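PDB 7OMU: macro domain-containing protein, which joins a DarT-like region to a macro domain in a single chain, modelled with adenosine-5-diphosphoribose bound. Local coordinates for residues D120-T125 with C171-C176; R90-Y95 with G162-I167. The protein carries 1 engineered substitution. One frame throughout, in Å; residues are numbered along the deposited sequence.

Contact 1 and contact 2 share no secondary-structure element but are close neighbours along the chain, since helix 163-166 of contact 2 leads into strand 170-174 of contact 1. Both lie within the DarT-family region and are largely buried. Contact 1 lies farther out, its centre about 27 Å from the centre of the chain, against about 10 Å for contact 2. Their chemistry differs with the elements they join. Contact 1 joins two inner strands of an antiparallel sheet through reciprocal backbone hydrogen bonds, whereas contact 2 has no hydrogen bond between its segments: a proline at a helix start meets isoleucine and lysine carbon, on a side of the region that reaches toward the macro domain.

Contact 1: residues D120-T125 with C171-C176; sequences DDILIT and CLVPQC
Leu123 and Leu172 form a hydrogen-bonded antiparallel pair, and the short axes of strands 123-125 and 171-174 run at 151° to one another. Both bonds of the pair are present: Leu123 N donates to Leu172 O at 3.0 Å, and Leu172 N returns a bond to Leu123 O at 2.7 Å. The same two carbonyl oxygens also receive CA-H contacts, from Ile122 CA and Cys171 CA respectively. Ile124 and Cys171 make the adjoining non-hydrogen-bonded pair, with CA atoms 4.5 Å apart. These are the two inner strands of a four-stranded antiparallel sheet in the DarT-like region: strand 82-86 flanks 170-174, and strand 136-138 flanks 123-125. Alternation sorts the side chains by face. On the face of Leu123 and Leu172, the two CB atoms lie 4.1 Å apart, while Phe82 and Ile136 of the outer strands touch Leu123. Thr125 turns its methyl to Leu172, CG2 lying 3.6 Å from CD1 of that leucine, and the two side chains cross nearly at right angles. The Thr125 chi1 of 78° sets CG2 beside the backbone N and leaves OG1 to hydrogen bond with Gly127 O and Ala170 N. On the Cys171 face, Ile122 CD1 meets the sulfur, 3.8 Å from Cys171 SG. Beyond the paired residues, OD2 of Asp121 lies against CG of the Pro174 ring, while Asp121 OD1 forms a salt bridge with Arg119 NE.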
ATOM      1  N   ASP A 120     -25.931  -8.680 -17.200  1.00120.76           N
ATOM      2  CA  ASP A 120     -26.411  -9.957 -16.602  1.00122.97           C
ATOM      3  C   ASP A 120     -25.611 -11.137 -17.179  1.00120.85           C
ATOM      4  O   ASP A 120     -26.032 -12.287 -16.951  1.00120.92           O
ATOM      5  CB  ASP A 120     -27.924 -10.130 -16.799  1.00126.12           C
ATOM      6  CG  ASP A 120     -28.380 -10.111 -18.247  1.00130.37           C
ATOM      7  OD1 ASP A 120     -27.667  -9.517 -19.082  1.00132.45           O
ATOM      8  OD2 ASP A 120     -29.452 -10.686 -18.528  1.00134.28           O
ATOM      9  N   ASP A 121     -24.500 -10.871 -17.879  1.00117.83           N
ATOM     10  CA  ASP A 121     -23.595 -11.911 -18.445  1.00117.30           C
ATOM     11  C   ASP A 121     -22.213 -11.811 -17.785  1.00112.88           C
ATOM     12  O   ASP A 121     -21.274 -12.471 -18.275  1.00111.56           O
ATOM     13  CB  ASP A 121     -23.495 -11.785 -19.969  1.00121.48           C
ATOM     14  CG  ASP A 121     -22.756 -10.546 -20.450  1.00122.27           C
ATOM     15  OD1 ASP A 121     -22.926  -9.476 -19.824  1.00120.28           O
ATOM     16  OD2 ASP A 121     -22.008 -10.662 -21.442  1.00123.38           O
ATOM     17  N   ILE A 122     -22.099 -11.018 -16.716  1.00108.86           N
ATOM     18  CA  ILE A 122     -20.834 -10.800 -15.956  1.00105.01           C
ATOM     19  C   ILE A 122     -20.734 -11.851 -14.855  1.00104.60           C
ATOM     20  O   ILE A 122     -21.753 -12.495 -14.543  1.00104.25           O
ATOM     21  CB  ILE A 122     -20.760  -9.385 -15.351  1.00103.88           C
ATOM     22  CG1 ILE A 122     -21.822  -9.172 -14.267  1.00104.93           C
ATOM     23  CG2 ILE A 122     -20.820  -8.338 -16.448  1.00104.41           C
ATOM     24  CD1 ILE A 122     -21.559  -7.987 -13.373  1.00105.90           C
ATOM     25  N   LEU A 123     -19.539 -11.966 -14.276  1.00104.25           N
ATOM     26  CA  LEU A 123     -19.232 -12.823 -13.105  1.00101.15           C
ATOM     27  C   LEU A 123     -18.537 -11.965 -12.044  1.00 98.17           C
ATOM     28  O   LEU A 123     -17.923 -10.943 -12.411  1.00 93.61           O
ATOM     29  CB  LEU A 123     -18.342 -13.984 -13.551  1.00 99.81           C
ATOM     30  CG  LEU A 123     -18.844 -14.781 -14.752  1.00 99.81           C
ATOM     31  CD1 LEU A 123     -17.770 -15.724 -15.257  1.00100.28           C
ATOM     32  CD2 LEU A 123     -20.102 -15.554 -14.413  1.00100.02           C
ATOM     33  N   ILE A 124     -18.655 -12.377 -10.782  1.00 99.01           N
ATOM     34  CA  ILE A 124     -18.072 -11.683  -9.600  1.00 96.47           C
ATOM     35  C   ILE A 124     -17.342 -12.727  -8.754  1.00 96.43           C
ATOM     36  O   ILE A 124     -17.975 -13.727  -8.357  1.00100.37           O
ATOM     37  CB  ILE A 124     -19.170 -10.928  -8.829  1.00 96.79           C
ATOM     38  CG1 ILE A 124     -19.719  -9.777  -9.678  1.00 99.71           C
ATOM     39  CG2 ILE A 124     -18.661 -10.443  -7.480  1.00 95.76           C
ATOM     40  CD1 ILE A 124     -20.907  -9.066  -9.082  1.00102.13           C
ATOM     41  N   THR A 125     -16.048 -12.499  -8.521  1.00 94.54           N
ATOM     42  CA  THR A 125     -15.150 -13.367  -7.718  1.00 92.97           C
ATOM     43  C   THR A 125     -15.118 -12.840  -6.277  1.00 92.87           C
ATOM     44  O   THR A 125     -15.271 -11.615  -6.092  1.00 89.31           O
ATOM     45  CB  THR A 125     -13.752 -13.408  -8.345  1.00 91.68           C
ATOM     46  OG1 THR A 125     -13.077 -12.195  -8.003  1.00 89.13           O
ATOM     47  CG2 THR A 125     -13.786 -13.567  -9.848  1.00 92.00           C
ATOM     48  N   CYS A 171     -14.760  -8.121 -10.841  1.00 82.97           N
ATOM     49  CA  CYS A 171     -15.907  -8.310 -11.758  1.00 83.43           C
ATOM     50  C   CYS A 171     -15.358  -8.736 -13.119  1.00 81.26           C
ATOM     51  O   CYS A 171     -14.625  -7.936 -13.722  1.00 80.79           O
ATOM     52  CB  CYS A 171     -16.699  -7.016 -11.871  1.00 85.25           C
ATOM     53  SG  CYS A 171     -17.887  -7.020 -13.233  1.00 89.76           S
ATOM     54  N   LEU A 172     -15.671  -9.957 -13.559  1.00 81.46           N
ATOM     55  CA  LEU A 172     -15.193 -10.531 -14.847  1.00 83.25           C
ATOM     56  C   LEU A 172     -16.227 -10.250 -15.944  1.00 87.00           C
ATOM     57  O   LEU A 172     -17.344 -10.794 -15.865  1.00 89.96           O
ATOM     58  CB  LEU A 172     -14.957 -12.034 -14.681  1.00 83.05           C
ATOM     59  CG  LEU A 172     -14.013 -12.433 -13.551  1.00 81.79           C
ATOM     60  CD1 LEU A 172     -13.935 -13.944 -13.436  1.00 83.11           C
ATOM     61  CD2 LEU A 172     -12.628 -11.843 -13.752  1.00 81.02           C
ATOM     62  N   VAL A 173     -15.864  -9.408 -16.915  1.00 87.69           N
ATOM     63  CA  VAL A 173     -16.717  -9.012 -18.075  1.00 87.60           C
ATOM     64  C   VAL A 173     -16.206  -9.775 -19.290  1.00 88.99           C
ATOM     65  O   VAL A 173     -15.017  -9.708 -19.599  1.00 88.04           O
ATOM     66  CB  VAL A 173     -16.682  -7.491 -18.312  1.00 87.16           C
ATOM     67  CG1 VAL A 173     -17.760  -7.052 -19.282  1.00 89.22           C
ATOM     68  CG2 VAL A 173     -16.802  -6.708 -17.018  1.00 87.46           C
ATOM     69  N   PRO A 174     -17.072 -10.531 -20.005  1.00 90.78           N
ATOM     70  CA  PRO A 174     -16.616 -11.373 -21.111  1.00 90.32           C
ATOM     71  C   PRO A 174     -16.225 -10.567 -22.358  1.00 88.78           C
ATOM     72  O   PRO A 174     -16.822  -9.539 -22.608  1.00 84.27           O
ATOM     73  CB  PRO A 174     -17.820 -12.291 -21.375  1.00 92.45           C
ATOM     74  CG  PRO A 174     -19.019 -11.468 -20.941  1.00 93.45           C
ATOM     75  CD  PRO A 174     -18.524 -10.632 -19.779  1.00 91.46           C
ATOM     76  N   GLN A 175     -15.211 -11.065 -23.075  1.00 89.89           N
ATOM     77  CA  GLN A 175     -14.726 -10.588 -24.398  1.00 92.15           C
ATOM     78  C   GLN A 175     -14.099  -9.198 -24.264  1.00 91.84           C
ATOM     79  O   GLN A 175     -12.857  -9.126 -24.283  1.00 96.30           O
ATOM     80  CB  GLN A 175     -15.847 -10.609 -25.437  1.00 95.50           C
ATOM     81  CG  GLN A 175     -15.348 -10.410 -26.861  1.00 96.72           C
ATOM     82  CD  GLN A 175     -16.463 -10.621 -27.853  1.00 99.38           C
ATOM     83  OE1 GLN A 175     -16.619 -11.704 -28.415  1.00101.86           O
ATOM     84  NE2 GLN A 175     -17.261  -9.588 -28.052  1.00102.19           N
ATOM     85  N   CYS A 176     -14.906  -8.137 -24.161  1.00 91.09           N
ATOM     86  CA  CYS A 176     -14.415  -6.734 -24.124  1.00 90.21           C
ATOM     87  C   CYS A 176     -15.278  -5.881 -23.183  1.00 89.76           C
ATOM     88  O   CYS A 176     -16.363  -6.335 -22.766  1.00 88.67           O
ATOM     89  CB  CYS A 176     -14.365  -6.129 -25.523  1.00 90.53           C
ATOM     90  SG  CYS A 176     -15.830  -5.160 -25.959  1.00 95.59           S
TER

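Contact 2: residues R90-Y95 with G162-I167; sequences RNPMLY and GSKRKI
Pro92 and Ile167 provide the closest apolar contact between these segments, with Pro92 CD 3.5 Å from Ile167 CG2. Beside it, Asn91 CB lies 4.2 Å from Ile167 CG2. The proline ring also meets Lys164 three residues before Ile167, Pro92 CG lying 3.7 Å from Lys164 CG, so the ring sits against carbon from both residues. At Ile167, chi1 of -168° directs CG1 anti to the backbone N; its terminal CD1 comes within 3.9 Å of Arg90 O, and CG2 faces the proline. Lys164 extends from its aliphatic contact to a hydrogen bond of NZ with Ala299 O. The side-chain hydrogen bonds within 90-95 are helix capping. Asn91 is the N-cap, its OD1 accepting from Leu94 N at 3.3 Å and, weakly, from Met93 N, while its ND2 bonds Gln88 O, so both ends of the amide are held. The contact thus brings the start of helix 92-99 against helix 163-166 and Ile167 that follows Lys166. Strand 82-86 lies against Asn91 and Met93 through Tyr86, strand 107-113 packs on Leu94, and Tyr95 OH hydrogen bonds Asp295 of the macro domain.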
ATOM      1  N   ARG A  90      -5.274  -1.164  -5.638  1.00 84.35           N
ATOM      2  CA  ARG A  90      -4.116  -1.031  -4.713  1.00 82.79           C
ATOM      3  C   ARG A  90      -3.961  -2.357  -3.964  1.00 82.51           C
ATOM      4  O   ARG A  90      -4.322  -2.406  -2.768  1.00 85.51           O
ATOM      5  CB  ARG A  90      -4.336   0.152  -3.769  1.00 84.75           C
ATOM      6  CG  ARG A  90      -3.113   0.553  -2.959  1.00 86.57           C
ATOM      7  CD  ARG A  90      -3.436   1.738  -2.064  1.00 87.31           C
ATOM      8  NE  ARG A  90      -2.342   2.114  -1.177  1.00 89.65           N
ATOM      9  CZ  ARG A  90      -2.005   1.462  -0.061  1.00 95.90           C
ATOM     10  NH1 ARG A  90      -2.667   0.375   0.313  1.00100.34           N
ATOM     11  NH2 ARG A  90      -0.996   1.896   0.679  1.00 96.12           N
ATOM     12  N   ASN A  91      -3.422  -3.373  -4.653  1.00 79.04           N
ATOM     13  CA  ASN A  91      -3.492  -4.810  -4.273  1.00 75.88           C
ATOM     14  C   ASN A  91      -2.185  -5.516  -4.641  1.00 74.19           C
ATOM     15  O   ASN A  91      -1.347  -4.947  -5.337  1.00 74.16           O
ATOM     16  CB  ASN A  91      -4.710  -5.456  -4.940  1.00 75.69           C
ATOM     17  CG  ASN A  91      -4.595  -5.525  -6.449  1.00 76.98           C
ATOM     18  OD1 ASN A  91      -3.551  -5.883  -6.990  1.00 76.70           O
ATOM     19  ND2 ASN A  91      -5.672  -5.194  -7.140  1.00 80.76           N
ATOM     20  N   PRO A  92      -1.970  -6.779  -4.196  1.00 73.31           N
ATOM     21  CA  PRO A  92      -0.755  -7.536  -4.517  1.00 74.27           C
ATOM     22  C   PRO A  92      -0.281  -7.558  -5.978  1.00 75.88           C
ATOM     23  O   PRO A  92       0.910  -7.669  -6.184  1.00 73.10           O
ATOM     24  CB  PRO A  92      -1.160  -8.966  -4.133  1.00 72.95           C
ATOM     25  CG  PRO A  92      -2.065  -8.771  -2.953  1.00 71.91           C
ATOM     26  CD  PRO A  92      -2.860  -7.533  -3.297  1.00 71.93           C
ATOM     27  N   MET A  93      -1.204  -7.506  -6.942  1.00 80.58           N
ATOM     28  CA  MET A  93      -0.871  -7.543  -8.389  1.00 86.43           C
ATOM     29  C   MET A  93      -0.133  -6.252  -8.747  1.00 85.38           C
ATOM     30  O   MET A  93       0.991  -6.341  -9.284  1.00 85.06           O
ATOM     31  CB  MET A  93      -2.117  -7.678  -9.268  1.00 96.90           C
ATOM     32  CG  MET A  93      -1.795  -7.808 -10.751  1.00105.89           C
ATOM     33  SD  MET A  93      -0.619  -9.154 -11.062  1.00123.36           S
ATOM     34  CE  MET A  93      -1.756 -10.495 -11.415  1.00122.34           C
ATOM     35  N   LEU A  94      -0.736  -5.099  -8.446  1.00 84.13           N
ATOM     36  CA  LEU A  94      -0.124  -3.768  -8.698  1.00 83.31           C
ATOM     37  C   LEU A  94       1.234  -3.695  -7.990  1.00 81.54           C
ATOM     38  O   LEU A  94       2.204  -3.216  -8.607  1.00 79.92           O
ATOM     39  CB  LEU A  94      -1.059  -2.660  -8.208  1.00 81.59           C
ATOM     40  CG  LEU A  94      -0.593  -1.239  -8.512  1.00 83.15           C
ATOM     41  CD1 LEU A  94      -0.253  -1.060  -9.985  1.00 85.92           C
ATOM     42  CD2 LEU A  94      -1.651  -0.238  -8.106  1.00 83.22           C
ATOM     43  N   TYR A  95       1.303  -4.184  -6.751  1.00 80.69           N
ATOM     44  CA  TYR A  95       2.549  -4.233  -5.950  1.00 82.67           C
ATOM     45  C   TYR A  95       3.579  -5.124  -6.650  1.00 85.48           C
ATOM     46  O   TYR A  95       4.760  -4.737  -6.680  1.00 86.07           O
ATOM     47  CB  TYR A  95       2.291  -4.743  -4.534  1.00 82.69           C
ATOM     48  CG  TYR A  95       3.415  -4.414  -3.591  1.00 85.05           C
ATOM     49  CD1 TYR A  95       3.473  -3.178  -2.970  1.00 87.68           C
ATOM     50  CD2 TYR A  95       4.447  -5.309  -3.360  1.00 85.80           C
ATOM     51  CE1 TYR A  95       4.510  -2.856  -2.110  1.00 91.27           C
ATOM     52  CE2 TYR A  95       5.494  -5.000  -2.508  1.00 87.29           C
ATOM     53  CZ  TYR A  95       5.522  -3.770  -1.879  1.00 90.98           C
ATOM     54  OH  TYR A  95       6.547  -3.448  -1.039  1.00 96.41           O
ATOM     55  N   GLY A 162      -6.511 -14.870   4.491  1.00 89.59           N
ATOM     56  CA  GLY A 162      -6.970 -14.956   3.091  1.00 87.70           C
ATOM     57  C   GLY A 162      -7.182 -13.590   2.466  1.00 85.33           C
ATOM     58  O   GLY A 162      -7.561 -13.546   1.287  1.00 86.03           O
ATOM     59  N   SER A 163      -6.927 -12.507   3.207  1.00 84.38           N
ATOM     60  CA  SER A 163      -7.141 -11.111   2.744  1.00 83.67           C
ATOM     61  C   SER A 163      -6.293 -10.840   1.493  1.00 83.47           C
ATOM     62  O   SER A 163      -6.760 -10.072   0.630  1.00 86.88           O
ATOM     63  CB  SER A 163      -6.883 -10.102   3.839  1.00 80.83           C
ATOM     64  OG  SER A 163      -5.571 -10.230   4.352  1.00 78.17           O
ATOM     65  N   LYS A 164      -5.115 -11.464   1.379  1.00 82.55           N
ATOM     66  CA  LYS A 164      -4.228 -11.325   0.193  1.00 82.42           C
ATOM     67  C   LYS A 164      -4.928 -11.886  -1.050  1.00 82.57           C
ATOM     68  O   LYS A 164      -4.661 -11.392  -2.156  1.00 82.35           O
ATOM     69  CB  LYS A 164      -2.893 -12.042   0.398  1.00 83.18           C
ATOM     70  CG  LYS A 164      -1.851 -11.713  -0.661  1.00 83.73           C
ATOM     71  CD  LYS A 164      -0.558 -12.477  -0.525  1.00 85.28           C
ATOM     72  CE  LYS A 164       0.471 -12.030  -1.541  1.00 85.19           C
ATOM     73  NZ  LYS A 164       1.501 -13.066  -1.782  1.00 87.68           N
ATOM     74  N   ARG A 165      -5.770 -12.903  -0.876  1.00 83.95           N
ATOM     75  CA  ARG A 165      -6.634 -13.449  -1.953  1.00 83.95           C
ATOM     76  C   ARG A 165      -7.815 -12.491  -2.153  1.00 81.47           C
ATOM     77  O   ARG A 165      -7.961 -11.969  -3.265  1.00 79.85           O
ATOM     78  CB  ARG A 165      -7.078 -14.869  -1.588  1.00 85.84           C
ATOM     79  CG  ARG A 165      -7.825 -15.605  -2.688  1.00 88.00           C
ATOM     80  CD  ARG A 165      -8.287 -16.975  -2.219  1.00 92.06           C
ATOM     81  NE  ARG A 165      -9.084 -16.921  -1.001  1.00 94.65           N
ATOM     82  CZ  ARG A 165     -10.352 -16.518  -0.926  1.00 97.22           C
ATOM     83  NH1 ARG A 165     -11.006 -16.127  -2.010  1.00 96.05           N
ATOM     84  NH2 ARG A 165     -10.967 -16.509   0.244  1.00 99.63           N
ATOM     85  N   LYS A 166      -8.574 -12.226  -1.085  1.00 82.88           N
ATOM     86  CA  LYS A 166      -9.887 -11.519  -1.107  1.00 84.89           C
ATOM     87  C   LYS A 166      -9.771 -10.121  -1.727  1.00 80.97           C
ATOM     88  O   LYS A 166     -10.725  -9.713  -2.402  1.00 81.54           O
ATOM     89  CB  LYS A 166     -10.470 -11.411   0.307  1.00 86.94           C
ATOM     90  CG  LYS A 166     -10.903 -12.736   0.919  1.00 89.91           C
ATOM     91  CD  LYS A 166     -11.530 -12.608   2.288  1.00 92.23           C
ATOM     92  CE  LYS A 166     -11.653 -13.949   2.981  1.00 95.77           C
ATOM     93  NZ  LYS A 166     -12.600 -13.901   4.118  1.00 97.96           N
ATOM     94  N   ILE A 167      -8.669  -9.406  -1.495  1.00 79.13           N
ATOM     95  CA  ILE A 167      -8.509  -7.974  -1.899  1.00 78.69           C
ATOM     96  C   ILE A 167      -8.472  -7.854  -3.431  1.00 82.20           C
ATOM     97  O   ILE A 167      -8.793  -6.766  -3.956  1.00 85.56           O
ATOM     98  CB  ILE A 167      -7.265  -7.347  -1.245  1.00 76.15           C
ATOM     99  CG1 ILE A 167      -7.268  -5.828  -1.420  1.00 75.51           C
ATOM    100  CG2 ILE A 167      -5.978  -7.974  -1.771  1.00 76.59           C
ATOM    101  CD1 ILE A 167      -6.208  -5.119  -0.621  1.00 75.35           C
TER